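Local coordinates for Cgl0159-like domain-containing protein (Corynebacterium glutamicum, PDB 3FOK), which is of unknown function but has the TIM-barrel fold, consistent with an enzyme-like role that remains uncharacterised, at residues 52-57 against 122-127; 183-188 against 199-204; 256-261 against 270-275. One frame throughout, in Å; residues are numbered along the deposited sequence.

Contact 1 (52-57 against 122-127); sequences PARGAL and SFEMDD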
loop_
_atom_site.group_PDB
_atom_site.type_symbol
_atom_site.label_atom_id
_atom_site.label_comp_id
_atom_site.label_asym_id
_atom_site.label_seq_id
_atom_site.Cartn_x
_atom_site.Cartn_y
_atom_site.Cartn_z
ATOM N N PRO A 52 18.553 18.216 12.918
ATOM C CA PRO A 52 18.969 17.000 13.626
ATOM C C PRO A 52 18.168 15.752 13.261
ATOM O O PRO A 52 18.740 14.707 12.947
ATOM C CB PRO A 52 18.799 17.384 15.092
ATOM C CG PRO A 52 19.098 18.846 15.085
ATOM C CD PRO A 52 18.337 19.322 13.868
ATOM N N ALA A 53 16.844 15.875 13.306
ATOM C CA ALA A 53 15.943 14.769 13.000
ATOM C C ALA A 53 16.186 14.157 11.623
ATOM O O ALA A 53 15.766 13.036 11.353
ATOM C CB ALA A 53 14.500 15.241 13.109
ATOM N N ARG A 54 16.864 14.894 10.755
ATOM C CA ARG A 54 17.147 14.403 9.417
ATOM C C ARG A 54 18.565 13.840 9.342
ATOM O O ARG A 54 19.050 13.476 8.269
ATOM C CB ARG A 54 16.972 15.532 8.399
ATOM C CG ARG A 54 16.880 15.031 6.983
ATOM C CD ARG A 54 16.853 16.154 5.970
ATOM N NE ARG A 54 17.609 15.741 4.795
ATOM C CZ ARG A 54 18.870 16.084 4.563
ATOM N NH1 ARG A 54 19.515 16.861 5.419
ATOM N NH2 ARG A 54 19.497 15.618 3.494
ATOM N N GLY A 55 19.219 13.769 10.498
ATOM C CA GLY A 55 20.572 13.248 10.559
ATOM C C GLY A 55 21.620 14.235 10.077
ATOM O O GLY A 55 22.694 13.833 9.620
ATOM N N ALA A 56 21.321 15.526 10.178
ATOM C CA ALA A 56 22.251 16.563 9.736
ATOM C C ALA A 56 22.644 17.501 10.876
ATOM O O ALA A 56 21.976 18.509 11.116
ATOM C CB ALA A 56 21.628 17.359 8.594
ATOM N N LEU A 57 23.733 17.173 11.567
ATOM C CA LEU A 57 24.199 17.989 12.688
ATOM C C LEU A 57 25.274 19.018 12.326
ATOM O O LEU A 57 25.675 19.811 13.172
ATOM C CB LEU A 57 24.764 17.105 13.811
ATOM C CG LEU A 57 23.960 16.041 14.568
ATOM C CD1 LEU A 57 22.580 16.585 14.922
ATOM C CD2 LEU A 57 23.846 14.784 13.733
ATOM N N SER A 122 21.296 6.211 1.005
ATOM C CA SER A 122 21.160 5.837 -0.395
ATOM C C SER A 122 19.719 6.137 -0.793
ATOM O O SER A 122 19.397 6.282 -1.970
ATOM C CB SER A 122 21.446 4.345 -0.580
ATOM O OG SER A 122 20.501 3.556 0.119
ATOM N N PHE A 123 18.864 6.244 0.217
ATOM C CA PHE A 123 17.451 6.509 0.020
ATOM C C PHE A 123 17.018 7.915 0.423
ATOM O O PHE A 123 15.835 8.126 0.692
ATOM C CB PHE A 123 16.636 5.491 0.829
ATOM C CG PHE A 123 16.941 5.503 2.313
ATOM C CD1 PHE A 123 16.376 6.463 3.151
ATOM C CD2 PHE A 123 17.815 4.569 2.863
ATOM C CE1 PHE A 123 16.679 6.492 4.519
ATOM C CE2 PHE A 123 18.123 4.588 4.223
ATOM C CZ PHE A 123 17.556 5.550 5.051
ATOM N N GLU A 124 17.928 8.889 0.461
ATOM C CA GLU A 124 17.476 10.204 0.908
ATOM C C GLU A 124 16.575 10.990 -0.037
ATOM O O GLU A 124 16.074 12.049 0.333
ATOM C CB GLU A 124 18.646 11.074 1.417
ATOM C CG GLU A 124 19.536 11.780 0.416
ATOM C CD GLU A 124 20.541 12.689 1.128
ATOM O OE1 GLU A 124 20.118 13.713 1.713
ATOM O OE2 GLU A 124 21.749 12.369 1.122
HETATM N N MSE A 125 16.348 10.485 -1.246
HETATM C CA MSE A 125 15.439 11.174 -2.152
HETATM C C MSE A 125 14.021 10.702 -1.819
HETATM O O MSE A 125 13.035 11.331 -2.199
HETATM C CB MSE A 125 15.768 10.874 -3.618
HETATM C CG MSE A 125 17.030 11.557 -4.124
HETATM SE SE MSE A 125 17.199 13.403 -3.548
HETATM C CE MSE A 125 15.581 14.136 -4.340
ATOM N N ASP A 126 13.942 9.585 -1.099
ATOM C CA ASP A 126 12.675 9.000 -0.667
ATOM C C ASP A 126 12.394 9.569 0.726
ATOM O O ASP A 126 12.377 8.851 1.723
ATOM C CB ASP A 126 12.810 7.471 -0.637
ATOM C CG ASP A 126 11.570 6.774 -0.117
ATOM O OD1 ASP A 126 10.452 7.300 -0.297
ATOM O OD2 ASP A 126 11.718 5.679 0.458
ATOM N N ASP A 127 12.176 10.881 0.760
ATOM C CA ASP A 127 11.931 11.653 1.979
ATOM C C ASP A 127 10.553 11.423 2.598
ATOM O O ASP A 127 9.668 12.276 2.492
ATOM C CB ASP A 127 12.085 13.142 1.664
ATOM C CG ASP A 127 12.796 13.900 2.761
ATOM O OD1 ASP A 127 12.610 13.556 3.948
ATOM O OD2 ASP A 127 13.536 14.852 2.432
#
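A single salt bridge, between Arg-54 and Glu-124, joins the loop that follows strand 44-48 to the loop that follows strand 108-112. Both loops leave the C-terminal ends of parallel barrel strands, so the bridge lies at the rim of the barrel mouth, reaching past strand 87-90. The main chains stay well apart, the nearest CA atoms being those of Arg-54 and Asp-127 at 9.5 Å, and only 89 Å² is buried.

Arg-54 NH2 stands 2.7 Å from Glu-124 OE1. The carboxylate oxygen lies at the edge of the guanidinium, near its plane, yet the N-H...O angle of 119° makes the hydrogen bond weak, and the two planar groups are turned 35° apart. Charge attraction is therefore better supported than a well-aligned bond. The two side chains meet at about a right angle. Glu-124 places CG between its backbone N and carbonyl carbon (chi1 79°) and then runs out straight, whereas Arg-54 is extended until it bends at chi3.

Each loop is shaped locally: Gly-55 N hydrogen-bonds to Pro-52 O (2.7 Å), and a type I turn from Phe-123 to Asp-126 is closed by Asp-126 N to Phe-123 O (3.0 Å). Glu-124 OE1 also pairs with Arg-150 from strand 144-151, so one carboxylate oxygen is shared by two arginines. Glu-124 OE2 takes the N-H of Gly-120. Such a charged network, joining loops after the two strands that flank strand 87-90, belongs to the C-terminal face of a TIM barrel, the face that carries the active site in enzymes of this fold.

Contact 2 (183-188 against 199-204); sequences PFMSNW and TDAVIQ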
loop_
_atom_site.group_PDB
_atom_site.type_symbol
_atom_site.label_atom_id
_atom_site.label_comp_id
_atom_site.label_asym_id
_atom_site.label_seq_id
_atom_site.Cartn_x
_atom_site.Cartn_y
_atom_site.Cartn_z
ATOM N N PRO A 183 11.193 23.626 -1.912
ATOM C CA PRO A 183 11.555 22.884 -3.119
ATOM C C PRO A 183 13.013 23.039 -3.532
ATOM O O PRO A 183 13.682 24.006 -3.169
ATOM C CB PRO A 183 10.613 23.463 -4.154
ATOM C CG PRO A 183 10.644 24.915 -3.788
ATOM C CD PRO A 183 10.549 24.905 -2.270
ATOM N N PHE A 184 13.479 22.070 -4.312
ATOM C CA PHE A 184 14.844 22.035 -4.817
ATOM C C PHE A 184 14.910 21.025 -5.947
ATOM O O PHE A 184 14.150 20.056 -5.969
ATOM C CB PHE A 184 15.820 21.532 -3.749
ATOM C CG PHE A 184 16.303 22.576 -2.796
ATOM C CD1 PHE A 184 17.097 23.629 -3.237
ATOM C CD2 PHE A 184 16.020 22.467 -1.439
ATOM C CE1 PHE A 184 17.608 24.560 -2.335
ATOM C CE2 PHE A 184 16.524 23.389 -0.530
ATOM C CZ PHE A 184 17.323 24.440 -0.979
HETATM N N MSE A 185 15.814 21.263 -6.887
HETATM C CA MSE A 185 16.050 20.309 -7.952
HETATM C C MSE A 185 17.335 19.724 -7.386
HETATM O O MSE A 185 18.207 20.478 -6.954
HETATM C CB MSE A 185 16.325 21.007 -9.287
HETATM C CG MSE A 185 15.127 21.744 -9.884
HETATM SE SE MSE A 185 13.628 20.619 -10.375
HETATM C CE MSE A 185 12.756 20.583 -8.682
ATOM N N SER A 186 17.447 18.402 -7.342
ATOM C CA SER A 186 18.649 17.788 -6.790
ATOM C C SER A 186 19.225 16.730 -7.715
ATOM O O SER A 186 18.500 16.110 -8.488
ATOM C CB SER A 186 18.343 17.166 -5.427
ATOM O OG SER A 186 17.895 18.142 -4.504
ATOM N N ASN A 187 20.535 16.527 -7.633
ATOM C CA ASN A 187 21.198 15.531 -8.461
ATOM C C ASN A 187 22.195 14.733 -7.648
ATOM O O ASN A 187 22.681 15.192 -6.613
ATOM C CB ASN A 187 21.954 16.188 -9.621
ATOM C CG ASN A 187 21.077 17.085 -10.465
ATOM O OD1 ASN A 187 20.931 18.274 -10.183
ATOM N ND2 ASN A 187 20.484 16.518 -11.505
ATOM N N TRP A 188 22.489 13.529 -8.118
ATOM C CA TRP A 188 23.472 12.693 -7.461
ATOM C C TRP A 188 24.795 13.056 -8.117
ATOM O O TRP A 188 24.934 12.954 -9.341
ATOM C CB TRP A 188 23.180 11.208 -7.686
ATOM C CG TRP A 188 22.109 10.653 -6.803
ATOM C CD1 TRP A 188 20.832 10.343 -7.161
ATOM C CD2 TRP A 188 22.225 10.344 -5.412
ATOM N NE1 TRP A 188 20.143 9.854 -6.077
ATOM C CE2 TRP A 188 20.976 9.843 -4.990
ATOM C CE3 TRP A 188 23.266 10.436 -4.480
ATOM C CZ2 TRP A 188 20.733 9.440 -3.673
ATOM C CZ3 TRP A 188 23.028 10.033 -3.165
ATOM C CH2 TRP A 188 21.769 9.538 -2.778
ATOM N N THR A 199 19.616 29.646 -11.067
ATOM C CA THR A 199 18.344 30.340 -11.192
ATOM C C THR A 199 17.237 29.516 -11.851
ATOM O O THR A 199 16.128 29.424 -11.317
ATOM C CB THR A 199 18.511 31.649 -11.985
ATOM O OG1 THR A 199 19.560 32.426 -11.399
ATOM C CG2 THR A 199 17.217 32.460 -11.957
ATOM N N ASP A 200 17.526 28.920 -13.004
ATOM C CA ASP A 200 16.516 28.140 -13.707
ATOM C C ASP A 200 16.044 26.892 -12.969
ATOM O O ASP A 200 14.882 26.499 -13.102
ATOM C CB ASP A 200 17.011 27.765 -15.102
ATOM C CG ASP A 200 17.040 28.955 -16.041
ATOM O OD1 ASP A 200 16.028 29.686 -16.097
ATOM O OD2 ASP A 200 18.064 29.162 -16.726
ATOM N N ALA A 201 16.932 26.269 -12.194
ATOM C CA ALA A 201 16.554 25.074 -11.451
ATOM C C ALA A 201 15.572 25.455 -10.345
ATOM O O ALA A 201 14.566 24.772 -10.134
ATOM C CB ALA A 201 17.784 24.410 -10.860
ATOM N N VAL A 202 15.861 26.547 -9.640
ATOM C CA VAL A 202 14.986 27.000 -8.572
ATOM C C VAL A 202 13.607 27.307 -9.141
ATOM O O VAL A 202 12.586 26.944 -8.553
ATOM C CB VAL A 202 15.543 28.266 -7.889
ATOM C CG1 VAL A 202 14.555 28.773 -6.844
ATOM C CG2 VAL A 202 16.882 27.959 -7.243
ATOM N N ILE A 203 13.585 27.975 -10.291
ATOM C CA ILE A 203 12.330 28.326 -10.934
ATOM C C ILE A 203 11.539 27.073 -11.302
ATOM O O ILE A 203 10.329 26.999 -11.062
ATOM C CB ILE A 203 12.586 29.181 -12.192
ATOM C CG1 ILE A 203 13.029 30.584 -11.768
ATOM C CG2 ILE A 203 11.331 29.244 -13.066
ATOM C CD1 ILE A 203 13.417 31.493 -12.910
ATOM N N GLN A 204 12.222 26.081 -11.864
ATOM C CA GLN A 204 11.558 24.844 -12.252
ATOM C C GLN A 204 10.990 24.114 -11.034
ATOM O O GLN A 204 9.918 23.513 -11.106
ATOM C CB GLN A 204 12.530 23.921 -12.988
ATOM C CG GLN A 204 11.846 22.738 -13.655
ATOM C CD GLN A 204 12.826 21.768 -14.285
ATOM O OE1 GLN A 204 12.424 20.817 -14.961
ATOM N NE2 GLN A 204 14.119 21.998 -14.067
#
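Within one beta-alpha unit of the barrel, strand 179-189 meets helix 199-210 through selenomethionine Met-185, which lies on Ala-201 and Gln-204. The chain between them folds back as strand 192-195, antiparallel to strand 179-189, before entering the helix.

Met-185 directs its CB at the helix, while that of its neighbour Phe-184 is turned away. Its CG lies 3.1 Å from the backbone oxygen Ala-201 O and 3.9 Å from Ala-201 CB, which places the start of the side chain directly against the helix surface. Beyond CG the chain bends at chi2 (-64°) and again at chi3, carrying SE to the amide of Gln-204, 4.0 Å from its NE2. Gln-204 is extended throughout and crosses Met-185 at about a right angle. With no hydrogen bond between the two segments, the contact rests mainly on van der Waals packing; of the 168 Å² buried, 83 Å² belongs to Met-185.

Met-185 also touches Ile-151 of the adjacent strand, and Gln-204 packs on Gly-55 of a neighbouring subunit. An outward-facing strand residue filling the layer between barrel and helix is the standard arrangement of a TIM-barrel beta-alpha unit.

Contact 3 (256-261 against 270-275); sequences ASWEHA and LTVGRT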
loop_
_atom_site.group_PDB
_atom_site.type_symbol
_atom_site.label_atom_id
_atom_site.label_comp_id
_atom_site.label_asym_id
_atom_site.label_seq_id
_atom_site.Cartn_x
_atom_site.Cartn_y
_atom_site.Cartn_z
ATOM N N ALA A 256 23.467 40.874 3.066
ATOM C CA ALA A 256 23.175 41.810 1.988
ATOM C C ALA A 256 22.269 41.190 0.929
ATOM O O ALA A 256 21.361 41.848 0.423
ATOM C CB ALA A 256 24.475 42.292 1.349
ATOM N N SER A 257 22.518 39.929 0.589
ATOM C CA SER A 257 21.703 39.253 -0.414
ATOM C C SER A 257 20.272 39.082 0.090
ATOM O O SER A 257 19.320 39.173 -0.687
ATOM C CB SER A 257 22.305 37.891 -0.762
ATOM O OG SER A 257 22.371 37.052 0.376
ATOM N N TRP A 258 20.124 38.834 1.388
ATOM C CA TRP A 258 18.803 38.673 1.985
ATOM C C TRP A 258 18.071 40.005 1.917
ATOM O O TRP A 258 16.907 40.072 1.520
ATOM C CB TRP A 258 18.917 38.249 3.454
ATOM C CG TRP A 258 19.532 36.903 3.681
ATOM C CD1 TRP A 258 19.941 36.014 2.731
ATOM C CD2 TRP A 258 19.802 36.292 4.948
ATOM N NE1 TRP A 258 20.451 34.886 3.328
ATOM C CE2 TRP A 258 20.377 35.030 4.688
ATOM C CE3 TRP A 258 19.611 36.687 6.278
ATOM C CZ2 TRP A 258 20.765 34.159 5.710
ATOM C CZ3 TRP A 258 19.999 35.817 7.298
ATOM C CH2 TRP A 258 20.567 34.568 7.005
ATOM N N GLU A 259 18.769 41.064 2.314
ATOM C CA GLU A 259 18.209 42.405 2.314
ATOM C C GLU A 259 17.642 42.765 0.943
ATOM O O GLU A 259 16.564 43.350 0.846
ATOM C CB GLU A 259 19.282 43.415 2.732
ATOM C CG GLU A 259 18.794 44.849 2.839
ATOM C CD GLU A 259 19.836 45.772 3.448
ATOM O OE1 GLU A 259 20.987 45.781 2.958
ATOM O OE2 GLU A 259 19.503 46.492 4.415
ATOM N N HIS A 260 18.364 42.412 -0.118
ATOM C CA HIS A 260 17.894 42.702 -1.468
ATOM C C HIS A 260 16.668 41.873 -1.827
ATOM O O HIS A 260 15.645 42.410 -2.248
ATOM C CB HIS A 260 18.979 42.423 -2.507
ATOM C CG HIS A 260 18.460 42.404 -3.912
ATOM N ND1 HIS A 260 17.942 43.524 -4.528
ATOM C CD2 HIS A 260 18.307 41.387 -4.792
ATOM C CE1 HIS A 260 17.489 43.196 -5.725
ATOM N NE2 HIS A 260 17.697 41.906 -5.909
ATOM N N ALA A 261 16.783 40.559 -1.669
ATOM C CA ALA A 261 15.689 39.648 -1.983
ATOM C C ALA A 261 14.440 39.990 -1.180
ATOM O O ALA A 261 13.315 39.856 -1.664
ATOM C CB ALA A 261 16.116 38.209 -1.700
ATOM N N LEU A 270 11.842 35.717 6.527
ATOM C CA LEU A 270 12.897 34.716 6.654
ATOM C C LEU A 270 12.527 33.503 7.511
ATOM O O LEU A 270 11.709 33.591 8.429
ATOM C CB LEU A 270 14.139 35.365 7.275
ATOM C CG LEU A 270 15.292 35.949 6.453
ATOM C CD1 LEU A 270 14.802 36.586 5.176
ATOM C CD2 LEU A 270 16.030 36.958 7.323
ATOM N N THR A 271 13.153 32.374 7.194
ATOM C CA THR A 271 13.001 31.124 7.934
ATOM C C THR A 271 14.400 30.529 7.845
ATOM O O THR A 271 14.668 29.625 7.049
ATOM C CB THR A 271 11.980 30.161 7.290
ATOM O OG1 THR A 271 10.671 30.744 7.337
ATOM C CG2 THR A 271 11.949 28.840 8.051
ATOM N N VAL A 272 15.289 31.077 8.668
ATOM C CA VAL A 272 16.692 30.689 8.702
ATOM C C VAL A 272 17.079 29.924 9.961
ATOM O O VAL A 272 16.546 30.178 11.040
ATOM C CB VAL A 272 17.578 31.948 8.581
ATOM C CG1 VAL A 272 19.044 31.580 8.706
ATOM C CG2 VAL A 272 17.307 32.635 7.254
ATOM N N GLY A 273 18.025 29.000 9.817
ATOM C CA GLY A 273 18.462 28.216 10.954
ATOM C C GLY A 273 19.966 28.164 11.160
ATOM O O GLY A 273 20.515 28.912 11.972
ATOM N N ARG A 274 20.629 27.276 10.423
ATOM C CA ARG A 274 22.074 27.078 10.522
ATOM C C ARG A 274 22.898 28.356 10.739
ATOM O O ARG A 274 23.756 28.403 11.615
ATOM C CB ARG A 274 22.591 26.359 9.266
ATOM C CG ARG A 274 21.786 25.123 8.822
ATOM C CD ARG A 274 20.874 25.430 7.623
ATOM N NE ARG A 274 19.729 26.278 7.963
ATOM C CZ ARG A 274 18.881 26.786 7.077
ATOM N NH1 ARG A 274 19.040 26.546 5.793
ATOM N NH2 ARG A 274 17.868 27.525 7.480
ATOM N N THR A 275 22.638 29.388 9.940
ATOM C CA THR A 275 23.387 30.642 10.029
ATOM C C THR A 275 23.157 31.522 11.260
ATOM O O THR A 275 24.101 32.119 11.781
ATOM C CB THR A 275 23.155 31.493 8.758
ATOM O OG1 THR A 275 23.978 30.990 7.699
ATOM C CG2 THR A 275 23.487 32.955 9.006
#
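Trp-258 buries 96 Å² of the 178 Å² in this contact, against Leu-270 (37 Å²) and Val-272 (24 Å²), whose side chains it meets with its six-membered ring. The tryptophan projects from helix 252-261 toward strand 267-272. Its chi2 of -3° leaves CA almost in the indole plane; the CB points to the strand, and the six-membered ring is the part that arrives there.

Val-272 comes from the opposite direction. Its CG2 sits over one face of the benzo ring, 4.2 Å from the centroid and 26° off the normal, which meets the geometry of a CH-pi contact. Its other methyl, CG1, touches the outer ring atom Trp-258 CH2 at 3.8 Å, a position it gains by standing anti to the backbone N (chi1 176°). Leu-270, two residues earlier on the same side of the strand, crosses the tryptophan at about a right angle and brings CD2 to 3.7 Å from Trp-258 CE3, obliquely to the ring. Just beyond the strand end, Thr-275 adds its methyl, with CG2 3.9 Å from Trp-258 CH2. All of these contacts are apolar; the threonine contributes carbon rather than its hydroxyl.

The aromatic packing extends within the helix, where the ring of Phe-255 meets Trp-258 at a steep angle. Leu-270 also touches Leu-242 of strand 240-243 and Val-295 of helix 284-295. Main-chain hydrogen bonds tie strand 267-272 to Leu-44, Ile-46 and Ala-48 on one flank and to Leu-242 on the other, so helix 252-261 packs outside the strand that closes the barrel between strands 240-243 and 44-48.

Overall arrangement
The three contacts follow one another along the chain and sample two levels of one TIM barrel: contact 1 joins loops at the C-terminal mouth, whereas contacts 2 and 3 each pack a helix on a strand of the same sheet. Contacts 1 and 2, with centres 18 Å apart, touch directly: Met-125 CG lies 4.1 Å from Trp-188 NE1 and Ser-122 O 3.8 Å from Trp-188 CZ2. Contact 3 stands apart, its nearest atoms about 7 Å from either of the others. Neighbouring subunits reach contacts 1 and 2 but not contact 3. No active site is established; by fold, the end near contact 1 is the likelier location.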